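Local coordinates for uncharacterized protein (Mycobacterium tuberculosis, PDB 6Y56), which is a nucleotidyltransferase toxin (MenT4) of a toxin-antitoxin system, of the AbiEii family, and probably acts by modifying the acceptor stems of tRNA, at residues A6-H11 and A21-V26; F65-D70 and P120-S125; E169-Y174 and Y184-F189; L179-Y184 and D238-L243; L227-E232 and R255-F260. One frame throughout, in Å; residues are numbered along the deposited sequence.

Interaction 1. Residues A6-H11 and A21-V26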
# COMPACT_ATOMS: atom_id res chain seq x y z
N ALA A 6 13.63 22.47 -9.97
CA ALA A 6 12.42 23.06 -10.54
C ALA A 6 11.46 21.99 -11.02
O ALA A 6 10.24 22.14 -10.89
CB ALA A 6 12.78 24.05 -11.65
N LEU A 7 11.98 20.90 -11.58
CA LEU A 7 11.11 19.82 -12.04
C LEU A 7 10.47 19.11 -10.85
O LEU A 7 9.28 18.78 -10.89
CB LEU A 7 11.88 18.83 -12.90
CG LEU A 7 12.13 19.26 -14.35
CD1 LEU A 7 13.00 18.25 -15.08
CD2 LEU A 7 10.81 19.44 -15.08
N VAL A 8 11.24 18.88 -9.79
CA VAL A 8 10.67 18.23 -8.60
C VAL A 8 9.64 19.14 -7.94
O VAL A 8 8.58 18.69 -7.50
CB VAL A 8 11.79 17.79 -7.64
CG1 VAL A 8 11.20 17.19 -6.35
CG2 VAL A 8 12.71 16.80 -8.33
N ALA A 9 9.92 20.45 -7.88
CA ALA A 9 8.95 21.39 -7.32
C ALA A 9 7.65 21.40 -8.12
O ALA A 9 6.56 21.48 -7.55
CB ALA A 9 9.56 22.79 -7.23
N ARG A 10 7.75 21.32 -9.45
CA ARG A 10 6.54 21.24 -10.27
C ARG A 10 5.80 19.93 -10.03
O ARG A 10 4.56 19.91 -9.99
CB ARG A 10 6.91 21.40 -11.75
CG ARG A 10 5.71 21.34 -12.70
CD ARG A 10 6.10 21.78 -14.11
NE ARG A 10 6.82 23.05 -14.07
CZ ARG A 10 8.09 23.22 -14.44
NH1 ARG A 10 8.78 22.19 -14.91
NH2 ARG A 10 8.65 24.41 -14.35
N HIS A 11 6.54 18.83 -9.90
CA HIS A 11 5.96 17.54 -9.54
C HIS A 11 5.19 17.61 -8.22
O HIS A 11 4.21 16.87 -8.02
CB HIS A 11 7.11 16.54 -9.46
CG HIS A 11 6.68 15.11 -9.35
ND1 HIS A 11 5.86 14.50 -10.27
CD2 HIS A 11 7.00 14.17 -8.44
CE1 HIS A 11 5.68 13.24 -9.93
NE2 HIS A 11 6.36 13.01 -8.82
N ALA A 21 8.23 15.12 -0.26
CA ALA A 21 7.43 13.98 -0.70
C ALA A 21 7.57 13.74 -2.20
O ALA A 21 7.61 12.59 -2.64
CB ALA A 21 5.96 14.20 -0.35
N ALA A 22 7.66 14.81 -2.99
CA ALA A 22 7.84 14.67 -4.43
C ALA A 22 9.21 14.09 -4.76
O ALA A 22 9.33 13.26 -5.66
CB ALA A 22 7.62 16.01 -5.14
N LEU A 23 10.24 14.52 -4.03
CA LEU A 23 11.57 13.97 -4.25
C LEU A 23 11.61 12.49 -3.89
O LEU A 23 12.23 11.68 -4.59
CB LEU A 23 12.61 14.75 -3.44
CG LEU A 23 14.08 14.37 -3.64
CD1 LEU A 23 14.45 14.39 -5.10
CD2 LEU A 23 14.99 15.30 -2.85
N LEU A 24 10.93 12.11 -2.80
CA LEU A 24 10.83 10.70 -2.43
C LEU A 24 10.06 9.91 -3.48
O LEU A 24 10.44 8.78 -3.82
CB LEU A 24 10.16 10.57 -1.07
CG LEU A 24 9.91 9.12 -0.64
CD1 LEU A 24 11.20 8.31 -0.47
CD2 LEU A 24 9.11 9.14 0.65
N ASP A 25 8.98 10.48 -4.00
CA ASP A 25 8.21 9.83 -5.06
C ASP A 25 9.11 9.49 -6.24
O ASP A 25 9.09 8.36 -6.77
CB ASP A 25 7.06 10.75 -5.49
CG ASP A 25 6.15 10.12 -6.53
OD1 ASP A 25 5.45 9.15 -6.19
OD2 ASP A 25 6.12 10.59 -7.70
N VAL A 26 9.95 10.44 -6.65
CA VAL A 26 10.88 10.20 -7.75
C VAL A 26 11.90 9.14 -7.36
O VAL A 26 12.21 8.24 -8.16
CB VAL A 26 11.57 11.52 -8.15
CG1 VAL A 26 12.69 11.27 -9.14
CG2 VAL A 26 10.57 12.50 -8.73
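H11 and D25 supply the one hydrogen bond between segments 6-11 and 21-26. H11 NE2 donates to D25 OD2 over 2.7 Å, and the N-H...O angle of 166° makes the bond nearly straight. The acceptor lies almost exactly in the imidazole plane, whereas on the aspartate side the nitrogen arrives on the anti side of OD2, tilted out of the carboxylate plane. The imidazole and carboxylate planes are tilted 27° to each other, and the side chains meet at about a right angle. The imidazole reaches across because H11 CG is anti to the backbone N. The same carboxylate takes salt bridges from R55 and K56, a setting that would favour its charged form.

Van der Waals packing fills in beside this bond. H11 CD2 lies 3.8 Å from A22 CB, A22 O sits at the ring edge near its plane, and V26 CG2 approaches the ring obliquely. One turn earlier, V8 presents its CG1 branch to the start of L23, 3.7 Å from L23 N and 4.0 Å from A22 CB. The small A22 side chain also sits 3.7 Å from V8 O.

With segment axes 8.7 Å apart at closest and 104° between their directions, this is a buried, nearly perpendicular helix-helix crossing that joins the N-terminal helix to helix 19-38 through a His-carboxylate hydrogen bond.

Interaction 2. Residues F65-D70 and P120-S125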
# COMPACT_ATOMS: atom_id res chain seq x y z
N PHE A 65 0.79 11.53 -2.84
CA PHE A 65 2.09 10.91 -2.62
C PHE A 65 1.95 9.86 -1.52
O PHE A 65 1.07 9.93 -0.65
CB PHE A 65 3.10 11.98 -2.19
CG PHE A 65 3.49 12.94 -3.30
CD1 PHE A 65 3.97 12.46 -4.50
CD2 PHE A 65 3.39 14.32 -3.11
CE1 PHE A 65 4.35 13.32 -5.52
CE2 PHE A 65 3.78 15.19 -4.13
CZ PHE A 65 4.25 14.69 -5.33
N SER A 66 2.83 8.87 -1.56
CA SER A 66 2.79 7.77 -0.60
C SER A 66 4.23 7.38 -0.28
O SER A 66 5.04 7.19 -1.19
CB SER A 66 2.02 6.60 -1.22
OG SER A 66 1.75 5.58 -0.28
N THR A 67 4.54 7.26 1.01
CA THR A 67 5.92 7.25 1.47
C THR A 67 6.45 5.86 1.77
O THR A 67 7.64 5.73 2.12
CB THR A 67 6.07 8.08 2.74
OG1 THR A 67 5.36 7.44 3.81
CG2 THR A 67 5.54 9.49 2.53
N ASP A 68 5.62 4.84 1.72
CA ASP A 68 6.07 3.50 2.02
C ASP A 68 6.17 2.68 0.75
O ASP A 68 5.60 3.01 -0.29
CB ASP A 68 5.21 2.82 3.09
CG ASP A 68 3.71 2.89 2.82
OD1 ASP A 68 3.25 3.63 1.91
OD2 ASP A 68 2.96 2.19 3.56
N LEU A 69 6.97 1.64 0.81
CA LEU A 69 7.00 0.63 -0.23
C LEU A 69 6.63 -0.67 0.44
O LEU A 69 7.29 -1.08 1.41
CB LEU A 69 8.39 0.55 -0.86
CG LEU A 69 8.74 1.74 -1.77
CD1 LEU A 69 10.17 1.64 -2.23
CD2 LEU A 69 7.80 1.82 -2.98
N ASP A 70 5.55 -1.30 -0.01
CA ASP A 70 5.05 -2.53 0.58
C ASP A 70 5.09 -3.61 -0.48
O ASP A 70 4.69 -3.38 -1.63
CB ASP A 70 3.60 -2.37 1.01
CG ASP A 70 3.42 -1.39 2.15
OD1 ASP A 70 4.23 -1.41 3.10
OD2 ASP A 70 2.45 -0.59 2.11
N PRO A 120 15.52 14.09 1.22
CA PRO A 120 14.22 14.50 1.76
C PRO A 120 14.09 14.10 3.22
O PRO A 120 14.48 13.00 3.62
CB PRO A 120 13.22 13.75 0.88
CG PRO A 120 13.98 12.61 0.30
CD PRO A 120 15.40 13.09 0.15
N ARG A 121 13.57 15.02 4.02
CA ARG A 121 13.45 14.80 5.47
C ARG A 121 12.11 14.20 5.85
O ARG A 121 11.50 14.58 6.86
CB ARG A 121 13.71 16.11 6.21
CG ARG A 121 15.06 16.72 5.88
CD ARG A 121 15.00 18.25 5.80
NE ARG A 121 13.80 18.76 5.14
CZ ARG A 121 13.79 19.34 3.94
NH1 ARG A 121 14.92 19.49 3.26
NH2 ARG A 121 12.65 19.78 3.42
N ILE A 122 11.62 13.26 5.06
CA ILE A 122 10.31 12.66 5.25
C ILE A 122 10.50 11.19 5.62
O ILE A 122 11.42 10.53 5.15
CB ILE A 122 9.45 12.84 3.98
CG1 ILE A 122 8.03 12.33 4.19
CG2 ILE A 122 10.11 12.18 2.79
CD1 ILE A 122 7.08 12.73 3.07
N VAL A 123 9.62 10.70 6.49
CA VAL A 123 9.68 9.31 6.93
C VAL A 123 9.27 8.40 5.79
O VAL A 123 8.19 8.57 5.19
CB VAL A 123 8.77 9.11 8.15
CG1 VAL A 123 8.37 7.64 8.30
CG2 VAL A 123 9.44 9.65 9.41
N ALA A 124 10.12 7.42 5.47
CA ALA A 124 9.85 6.47 4.41
C ALA A 124 10.25 5.08 4.89
O ALA A 124 11.18 4.92 5.69
CB ALA A 124 10.62 6.82 3.14
N SER A 125 9.57 4.08 4.38
CA SER A 125 9.77 2.73 4.87
C SER A 125 9.62 1.72 3.74
O SER A 125 9.09 2.03 2.66
CB SER A 125 8.79 2.39 5.98
OG SER A 125 7.47 2.63 5.55
O HOH W 1 9.35 4.50 0.54
O HOH W 2 6.67 5.47 5.52
O HOH W 3 6.17 0.11 4.46
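D68 and D70 form an Asp-X-Asp pair like that of nucleotidyltransferases, where such carboxylates usually hold the catalytic metal; D68 OD2 and D70 OD2 lie 3.2 Å apart. Here a parallel beta bridge joins the starts of strands 68-72 and 125-129 in the mixed sheet, D68 opposite S125, their CA atoms 4.7 Å apart. S125 carries both backbone bonds: L69 N donates to S125 O at 2.8 Å, while S125 N reaches T67 O only weakly, at 3.4 Å. Water 1 donates to both carbonyls, T67 O and S125 O.

The side chains of D68 and S125 leave the same face, where S125 OG lies 3.3 Å from D68 CB. The D68 carboxylate itself turns away from the S125 segment. Two further waters link S125 OG to T67 OG1 and to D70 OD1, on either side of D68 in the sequence.

T67 divides its branches. T67 CG2, anti to the carbonyl carbon, meets I122 CD1 at 3.6 Å, whereas OG1 (chi1 66°) has R181 NH1 as its main polar partner.

Strand 68-72 runs on beside 47-49 and strand 125-129 beside 107-114; A124 packs against L24 of helix 19-38, and T67 against L243 of helix 240-243.

Interaction 3. Residues E169-Y174 and Y184-F189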
# COMPACT_ATOMS: atom_id res chain seq x y z
N GLU A 169 -7.43 -5.31 1.78
CA GLU A 169 -6.35 -5.06 2.73
C GLU A 169 -6.50 -3.71 3.40
O GLU A 169 -6.26 -3.57 4.61
CB GLU A 169 -4.99 -5.17 2.03
CG GLU A 169 -4.61 -6.60 1.68
CD GLU A 169 -3.12 -6.82 1.55
OE1 GLU A 169 -2.35 -5.84 1.50
OE2 GLU A 169 -2.72 -8.00 1.49
N LYS A 170 -6.93 -2.69 2.65
CA LYS A 170 -7.14 -1.38 3.25
C LYS A 170 -8.25 -1.44 4.28
O LYS A 170 -8.12 -0.88 5.38
CB LYS A 170 -7.50 -0.36 2.17
CG LYS A 170 -6.32 0.15 1.36
CD LYS A 170 -5.51 1.15 2.18
CE LYS A 170 -4.22 1.46 1.47
NZ LYS A 170 -3.48 2.50 2.22
N LEU A 171 -9.34 -2.14 3.96
CA LEU A 171 -10.44 -2.27 4.90
C LEU A 171 -10.04 -3.07 6.13
O LEU A 171 -10.55 -2.83 7.24
CB LEU A 171 -11.61 -2.95 4.20
CG LEU A 171 -12.31 -2.15 3.11
CD1 LEU A 171 -13.21 -3.04 2.26
CD2 LEU A 171 -13.08 -0.99 3.75
N ALA A 172 -9.15 -4.05 5.95
CA ALA A 172 -8.70 -4.85 7.08
C ALA A 172 -7.90 -4.01 8.07
O ALA A 172 -8.03 -4.19 9.28
CB ALA A 172 -7.88 -6.04 6.58
N ARG A 173 -7.07 -3.11 7.58
CA ARG A 173 -6.37 -2.23 8.51
C ARG A 173 -7.29 -1.18 9.10
O ARG A 173 -7.22 -0.88 10.30
CB ARG A 173 -5.18 -1.58 7.84
CG ARG A 173 -4.44 -0.64 8.80
CD ARG A 173 -2.99 -0.49 8.42
NE ARG A 173 -2.85 0.34 7.23
CZ ARG A 173 -1.73 0.45 6.53
NH1 ARG A 173 -0.66 -0.24 6.89
NH2 ARG A 173 -1.69 1.24 5.47
N TYR A 174 -8.17 -0.61 8.26
CA TYR A 174 -9.13 0.39 8.72
C TYR A 174 -9.96 -0.14 9.87
O TYR A 174 -10.32 0.62 10.79
CB TYR A 174 -10.02 0.76 7.54
CG TYR A 174 -10.83 2.02 7.64
CD1 TYR A 174 -10.25 3.27 7.51
CD2 TYR A 174 -12.21 1.96 7.78
CE1 TYR A 174 -11.02 4.43 7.57
CE2 TYR A 174 -12.98 3.09 7.83
CZ TYR A 174 -12.39 4.32 7.73
OH TYR A 174 -13.18 5.45 7.79
N TYR A 184 -8.00 8.23 2.78
CA TYR A 184 -7.82 8.80 1.45
C TYR A 184 -7.89 7.73 0.37
O TYR A 184 -8.55 7.90 -0.67
CB TYR A 184 -6.49 9.56 1.38
CG TYR A 184 -6.24 10.14 0.02
CD1 TYR A 184 -5.66 9.38 -1.00
CD2 TYR A 184 -6.63 11.44 -0.28
CE1 TYR A 184 -5.46 9.90 -2.25
CE2 TYR A 184 -6.43 11.97 -1.54
CZ TYR A 184 -5.85 11.20 -2.52
OH TYR A 184 -5.67 11.73 -3.78
N ASP A 185 -7.17 6.62 0.57
CA ASP A 185 -7.13 5.58 -0.45
C ASP A 185 -8.50 4.93 -0.62
O ASP A 185 -8.92 4.65 -1.75
CB ASP A 185 -6.06 4.54 -0.11
CG ASP A 185 -4.64 5.10 -0.14
OD1 ASP A 185 -4.40 6.18 -0.73
OD2 ASP A 185 -3.76 4.44 0.44
N LEU A 186 -9.21 4.70 0.48
CA LEU A 186 -10.55 4.13 0.39
C LEU A 186 -11.49 5.08 -0.32
O LEU A 186 -12.41 4.62 -1.03
CB LEU A 186 -11.08 3.80 1.79
CG LEU A 186 -10.45 2.55 2.40
CD1 LEU A 186 -10.83 2.49 3.87
CD2 LEU A 186 -10.91 1.31 1.67
N ASN A 187 -11.30 6.39 -0.15
CA ASN A 187 -12.10 7.36 -0.89
C ASN A 187 -11.90 7.21 -2.39
O ASN A 187 -12.85 7.40 -3.16
CB ASN A 187 -11.78 8.77 -0.41
CG ASN A 187 -12.65 9.82 -1.07
OD1 ASN A 187 -13.84 9.91 -0.78
ND2 ASN A 187 -12.07 10.62 -1.95
N HIS A 188 -10.68 6.88 -2.84
CA HIS A 188 -10.47 6.58 -4.25
C HIS A 188 -11.13 5.28 -4.66
O HIS A 188 -11.76 5.21 -5.71
CB HIS A 188 -8.98 6.56 -4.58
CG HIS A 188 -8.43 7.89 -4.95
ND1 HIS A 188 -8.67 8.49 -6.16
CD2 HIS A 188 -7.64 8.75 -4.25
CE1 HIS A 188 -8.07 9.67 -6.20
NE2 HIS A 188 -7.43 9.84 -5.06
N PHE A 189 -10.99 4.22 -3.85
CA PHE A 189 -11.65 2.97 -4.20
C PHE A 189 -13.14 3.18 -4.33
O PHE A 189 -13.79 2.59 -5.21
CB PHE A 189 -11.36 1.87 -3.17
CG PHE A 189 -10.00 1.26 -3.26
CD1 PHE A 189 -9.60 0.54 -4.37
CD2 PHE A 189 -9.10 1.42 -2.22
CE1 PHE A 189 -8.33 -0.01 -4.43
CE2 PHE A 189 -7.84 0.87 -2.28
CZ PHE A 189 -7.45 0.15 -3.38
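This is a buried, obliquely antiparallel helix-helix contact between the C-terminal halves of helices 163-174 and 180-189, consecutive in the chain. The segment axes come within 10.4 Å, with 138° between their directions, and the interface divides into a charged pair and an apolar patch built round one leucine.

K170 and D185 form the charged pair. K170 NZ meets D185 OD2 at 2.6 Å in a hydrogen-bonded salt bridge, using the anti lone pair of that oxygen. The lysine chain is bent at chi2 (-75°) and extended beyond, and K170 CE also comes within 3.2 Å of D185 OD2. D182 gives the ammonium a second carboxylate, and R64 shares D185 OD2; such a buried network would be expected to keep these groups charged.

The two methyls of L186 go to different partners. CD1 stands over one face of the Y174 ring in a CH-pi contact, 4.0 Å from the centroid and 20° off the ring normal, displaced toward the CG-CD1 side. L186 CD2 meets L171 CD2 at 3.8 Å and K170 CB at the same distance. F189 CE2 lies 4.0 Å from the aliphatic K170 CG, the two side chains crossing at about a right angle.

Helix 249-259 packs on L186 through V256, helix 196-212 lies against L171 through V199, and helix 50-59 brings L54 to D185 and F189.

Interaction 4. Residues L179-Y184 and D238-L243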
# COMPACT_ATOMS: atom_id res chain seq x y z
N LEU A 179 -6.50 5.47 10.00
CA LEU A 179 -5.38 6.23 9.46
C LEU A 179 -5.87 7.10 8.31
O LEU A 179 -6.54 6.61 7.40
CB LEU A 179 -4.28 5.29 8.94
CG LEU A 179 -3.75 4.21 9.89
CD1 LEU A 179 -2.65 3.38 9.21
CD2 LEU A 179 -3.24 4.83 11.20
N ALA A 180 -5.50 8.39 8.32
CA ALA A 180 -5.96 9.28 7.26
C ALA A 180 -5.50 8.83 5.88
O ALA A 180 -6.23 9.03 4.90
CB ALA A 180 -5.51 10.72 7.53
N ARG A 181 -4.30 8.26 5.77
CA ARG A 181 -3.84 7.81 4.46
C ARG A 181 -4.70 6.67 3.95
O ARG A 181 -5.00 6.59 2.75
CB ARG A 181 -2.36 7.40 4.51
CG ARG A 181 -1.40 8.52 4.91
CD ARG A 181 0.01 7.98 5.12
NE ARG A 181 0.94 9.01 5.59
CZ ARG A 181 2.26 8.95 5.45
NH1 ARG A 181 2.81 7.90 4.85
NH2 ARG A 181 3.03 9.93 5.91
N ASP A 182 -5.15 5.79 4.85
CA ASP A 182 -6.04 4.72 4.43
C ASP A 182 -7.41 5.27 4.06
O ASP A 182 -8.02 4.81 3.09
CB ASP A 182 -6.22 3.70 5.55
CG ASP A 182 -5.00 2.81 5.76
OD1 ASP A 182 -4.09 2.80 4.91
OD2 ASP A 182 -4.96 2.13 6.80
N LEU A 183 -7.91 6.25 4.82
CA LEU A 183 -9.17 6.89 4.46
C LEU A 183 -9.10 7.52 3.07
O LEU A 183 -10.02 7.38 2.26
CB LEU A 183 -9.50 7.96 5.51
CG LEU A 183 -10.74 8.83 5.24
CD1 LEU A 183 -12.00 7.98 5.22
CD2 LEU A 183 -10.83 9.92 6.29
N TYR A 184 -8.00 8.23 2.78
CA TYR A 184 -7.82 8.80 1.45
C TYR A 184 -7.89 7.73 0.37
O TYR A 184 -8.55 7.90 -0.67
CB TYR A 184 -6.49 9.56 1.38
CG TYR A 184 -6.24 10.14 0.02
CD1 TYR A 184 -5.66 9.38 -1.00
CD2 TYR A 184 -6.63 11.44 -0.28
CE1 TYR A 184 -5.46 9.90 -2.25
CE2 TYR A 184 -6.43 11.97 -1.54
CZ TYR A 184 -5.85 11.20 -2.52
OH TYR A 184 -5.67 11.73 -3.78
N ASP A 238 -0.92 11.54 10.18
CA ASP A 238 0.31 11.09 9.54
C ASP A 238 0.67 11.92 8.31
O ASP A 238 0.89 11.40 7.21
CB ASP A 238 0.28 9.59 9.24
CG ASP A 238 1.65 9.03 8.93
OD1 ASP A 238 2.67 9.63 9.35
OD2 ASP A 238 1.71 7.97 8.25
N SER A 239 0.70 13.23 8.49
CA SER A 239 1.18 14.16 7.46
C SER A 239 0.38 14.06 6.15
O SER A 239 0.93 14.30 5.07
CB SER A 239 2.68 13.99 7.20
OG SER A 239 3.42 14.24 8.38
N ILE A 240 -0.90 13.71 6.23
CA ILE A 240 -1.71 13.61 5.01
C ILE A 240 -1.70 14.93 4.24
O ILE A 240 -1.70 14.93 3.01
CB ILE A 240 -3.13 13.09 5.32
CG1 ILE A 240 -3.97 12.94 4.05
CG2 ILE A 240 -3.84 14.00 6.32
CD1 ILE A 240 -3.50 11.79 3.16
N GLY A 241 -1.65 16.06 4.95
CA GLY A 241 -1.64 17.36 4.30
C GLY A 241 -0.38 17.63 3.51
O GLY A 241 -0.40 18.46 2.59
N VAL A 242 0.72 16.96 3.85
CA VAL A 242 1.92 17.03 3.02
C VAL A 242 1.70 16.28 1.71
O VAL A 242 2.13 16.71 0.64
CB VAL A 242 3.13 16.49 3.81
CG1 VAL A 242 4.36 16.43 2.93
CG2 VAL A 242 3.38 17.33 5.06
N LEU A 243 1.00 15.15 1.78
CA LEU A 243 0.92 14.22 0.67
C LEU A 243 -0.15 14.57 -0.35
O LEU A 243 -0.08 14.10 -1.49
CB LEU A 243 0.65 12.81 1.20
CG LEU A 243 1.67 12.36 2.26
CD1 LEU A 243 1.27 11.00 2.82
CD2 LEU A 243 3.09 12.32 1.70
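D238 O is gripped by two nitrogens of R181. R181 NE and NH2 each stand 2.9 Å from D238 O, a side-on grip on a single oxygen that lies at the edge of the guanidinium, 6° out of its plane. The two bonds differ at the carbonyl: NE arrives in the carbonyl plane with an N-H...O angle of 147°, whereas NH2 sits above that plane.

The D238 carboxylate stacks over one guanidinium face, the planes only 7° apart. D238 OD2 is 3.0 Å from R181 NE, yet no N-H points at it, so this salt bridge is one of charge alone. Over the opposite face L243 CD1 approaches to 3.4 Å from R181 NE, which leaves the group sandwiched between a carboxylate and a methyl. A side chain extended from CG to NE carries the guanidinium out from helix 180-189, with T67 as its second partner.

The contact joins the first turn of helix 180-189 to the short helix 240-243, and through T67 to the loop leading into strand 68-72. D238 lies just ahead of that short helix, with S239 at its N-cap position.

Next to the polar group, I240 packs against the side chains of A180 and Y184: I240 CG2 lies 3.9 Å from A180 CB, and I240 CD1 4.1 Å from Y184 CB. M249 of helix 249-259 also lies against A180.

Interaction 5. Residues L227-E232 and R255-F260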
# COMPACT_ATOMS: atom_id res chain seq x y z
N LEU A 227 -17.94 0.64 9.70
CA LEU A 227 -19.08 1.44 9.25
C LEU A 227 -19.64 2.38 10.30
O LEU A 227 -20.52 3.18 9.97
CB LEU A 227 -20.20 0.53 8.73
CG LEU A 227 -19.85 -0.25 7.47
CD1 LEU A 227 -21.10 -0.95 6.96
CD2 LEU A 227 -19.27 0.68 6.41
N ALA A 228 -19.18 2.33 11.55
CA ALA A 228 -19.61 3.33 12.50
C ALA A 228 -19.08 4.69 12.09
O ALA A 228 -18.00 4.82 11.52
CB ALA A 228 -19.12 2.99 13.91
N ALA A 229 -19.87 5.73 12.37
CA ALA A 229 -19.44 7.08 12.03
C ALA A 229 -18.17 7.40 12.79
O ALA A 229 -18.08 7.20 14.01
CB ALA A 229 -20.54 8.08 12.37
N ARG A 230 -17.15 7.86 12.07
CA ARG A 230 -15.91 8.30 12.68
C ARG A 230 -15.79 9.80 12.49
O ARG A 230 -16.24 10.36 11.49
CB ARG A 230 -14.70 7.56 12.09
CG ARG A 230 -14.63 6.06 12.42
CD ARG A 230 -13.42 5.35 11.78
NE ARG A 230 -13.54 3.89 11.83
CZ ARG A 230 -12.59 3.04 11.46
NH1 ARG A 230 -11.44 3.48 10.97
NH2 ARG A 230 -12.79 1.73 11.56
N SER A 231 -15.20 10.46 13.48
CA SER A 231 -14.90 11.88 13.38
C SER A 231 -13.46 12.05 12.92
O SER A 231 -12.63 11.15 13.07
CB SER A 231 -15.14 12.55 14.74
OG SER A 231 -14.25 13.62 14.97
N GLU A 232 -13.16 13.22 12.33
CA GLU A 232 -11.79 13.49 11.90
C GLU A 232 -10.80 13.31 13.04
O GLU A 232 -9.64 12.92 12.82
CB GLU A 232 -11.67 14.89 11.30
CG GLU A 232 -11.46 15.99 12.31
CD GLU A 232 -11.50 17.37 11.69
OE1 GLU A 232 -12.44 17.65 10.92
OE2 GLU A 232 -10.59 18.18 11.98
N ARG A 255 -18.13 9.64 2.34
CA ARG A 255 -18.22 8.87 1.11
C ARG A 255 -17.83 7.41 1.35
O ARG A 255 -18.47 6.50 0.82
CB ARG A 255 -17.34 9.46 0.00
CG ARG A 255 -17.55 8.74 -1.33
CD ARG A 255 -16.38 8.85 -2.30
NE ARG A 255 -16.45 10.07 -3.09
CZ ARG A 255 -15.49 10.48 -3.91
NH1 ARG A 255 -14.39 9.76 -4.06
NH2 ARG A 255 -15.64 11.62 -4.59
N VAL A 256 -16.78 7.18 2.15
CA VAL A 256 -16.33 5.82 2.42
C VAL A 256 -17.39 5.06 3.21
O VAL A 256 -17.76 3.93 2.86
CB VAL A 256 -14.96 5.85 3.13
CG1 VAL A 256 -14.62 4.49 3.76
CG2 VAL A 256 -13.87 6.30 2.17
N ARG A 257 -17.91 5.67 4.27
CA ARG A 257 -18.92 5.00 5.09
C ARG A 257 -20.15 4.64 4.26
O ARG A 257 -20.73 3.55 4.44
CB ARG A 257 -19.30 5.89 6.27
CG ARG A 257 -20.41 5.33 7.14
CD ARG A 257 -20.37 5.93 8.54
NE ARG A 257 -20.07 7.36 8.53
CZ ARG A 257 -20.97 8.31 8.32
NH1 ARG A 257 -22.24 7.98 8.10
NH2 ARG A 257 -20.61 9.58 8.32
N LYS A 258 -20.58 5.52 3.36
CA LYS A 258 -21.73 5.23 2.52
C LYS A 258 -21.42 4.16 1.49
O LYS A 258 -22.20 3.22 1.30
CB LYS A 258 -22.20 6.50 1.82
CG LYS A 258 -23.45 6.29 0.99
CD LYS A 258 -23.86 7.59 0.38
CE LYS A 258 -25.09 7.36 -0.48
NZ LYS A 258 -25.57 8.61 -1.13
N ARG A 259 -20.29 4.29 0.79
CA ARG A 259 -20.01 3.38 -0.30
C ARG A 259 -19.83 1.95 0.18
O ARG A 259 -20.22 1.01 -0.51
CB ARG A 259 -18.75 3.81 -1.06
CG ARG A 259 -18.36 2.89 -2.23
CD ARG A 259 -19.44 2.91 -3.31
NE ARG A 259 -19.25 1.93 -4.38
CZ ARG A 259 -19.74 0.69 -4.35
NH1 ARG A 259 -20.40 0.27 -3.28
NH2 ARG A 259 -19.56 -0.13 -5.38
N PHE A 260 -19.25 1.77 1.37
CA PHE A 260 -18.92 0.45 1.87
C PHE A 260 -20.03 -0.17 2.71
O PHE A 260 -19.80 -1.17 3.40
CB PHE A 260 -17.56 0.46 2.56
CG PHE A 260 -16.42 0.58 1.58
CD1 PHE A 260 -15.96 -0.54 0.91
CD2 PHE A 260 -15.87 1.81 1.28
CE1 PHE A 260 -14.93 -0.44 -0.02
CE2 PHE A 260 -14.84 1.92 0.36
CZ PHE A 260 -14.38 0.79 -0.30
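The R257 guanidinium has A229 CB over one face, 3.9 Å from NE and offset toward the rim, while L227 O lies at its edge, near the plane. No hydrogen bond links the two segments: L227 O approaches carbon, 3.1 Å from R257 CD, and A229 CA is 3.6 Å from R257 NE. The bend at chi3 (41°) folds the arginine so that its CD-NE portion runs along the backbone of 227-229. Its charge is met by E253, whose OE1 pairs with R257 NE and also accepts from R230 N, so one carboxylate oxygen ties helix to loop.

L227 CD2 packs at the helix end, 4.2 Å from F260 CB and 3.6 Å from the carbonyl oxygen F260 O.

At the surface, this contact fastens the loop after helix 224-227 to the C-terminal end of helix 249-259. On the helix, V256 packs on L183 and L186 of helix 180-189, and F260 also meets L171 of helix 163-174.

In the fold
Interactions 2, 3 and 4 form the middle of the set. Interaction 4 lies with its centre 12 Å from that of interaction 2 and 11 Å from that of interaction 3. The D68/D70 pair of interaction 2 marks the probable catalytic region, to which interaction 4 attaches through T67 OG1 and R181 NH1, 2.8 Å apart, and nearby through F65 N and L243 O at 3.0 Å. K170 NZ and D182 OD1, 2.8 Å apart, link 3 to 4, which share helix 180-189. F65 also packs on A22 and D25, bringing in interaction 1. Interaction 5 touches 3 through Y174 O and R230 NH2, 2.8 Å apart. Interactions 1 and 5 remain separate, centres about 32 Å apart.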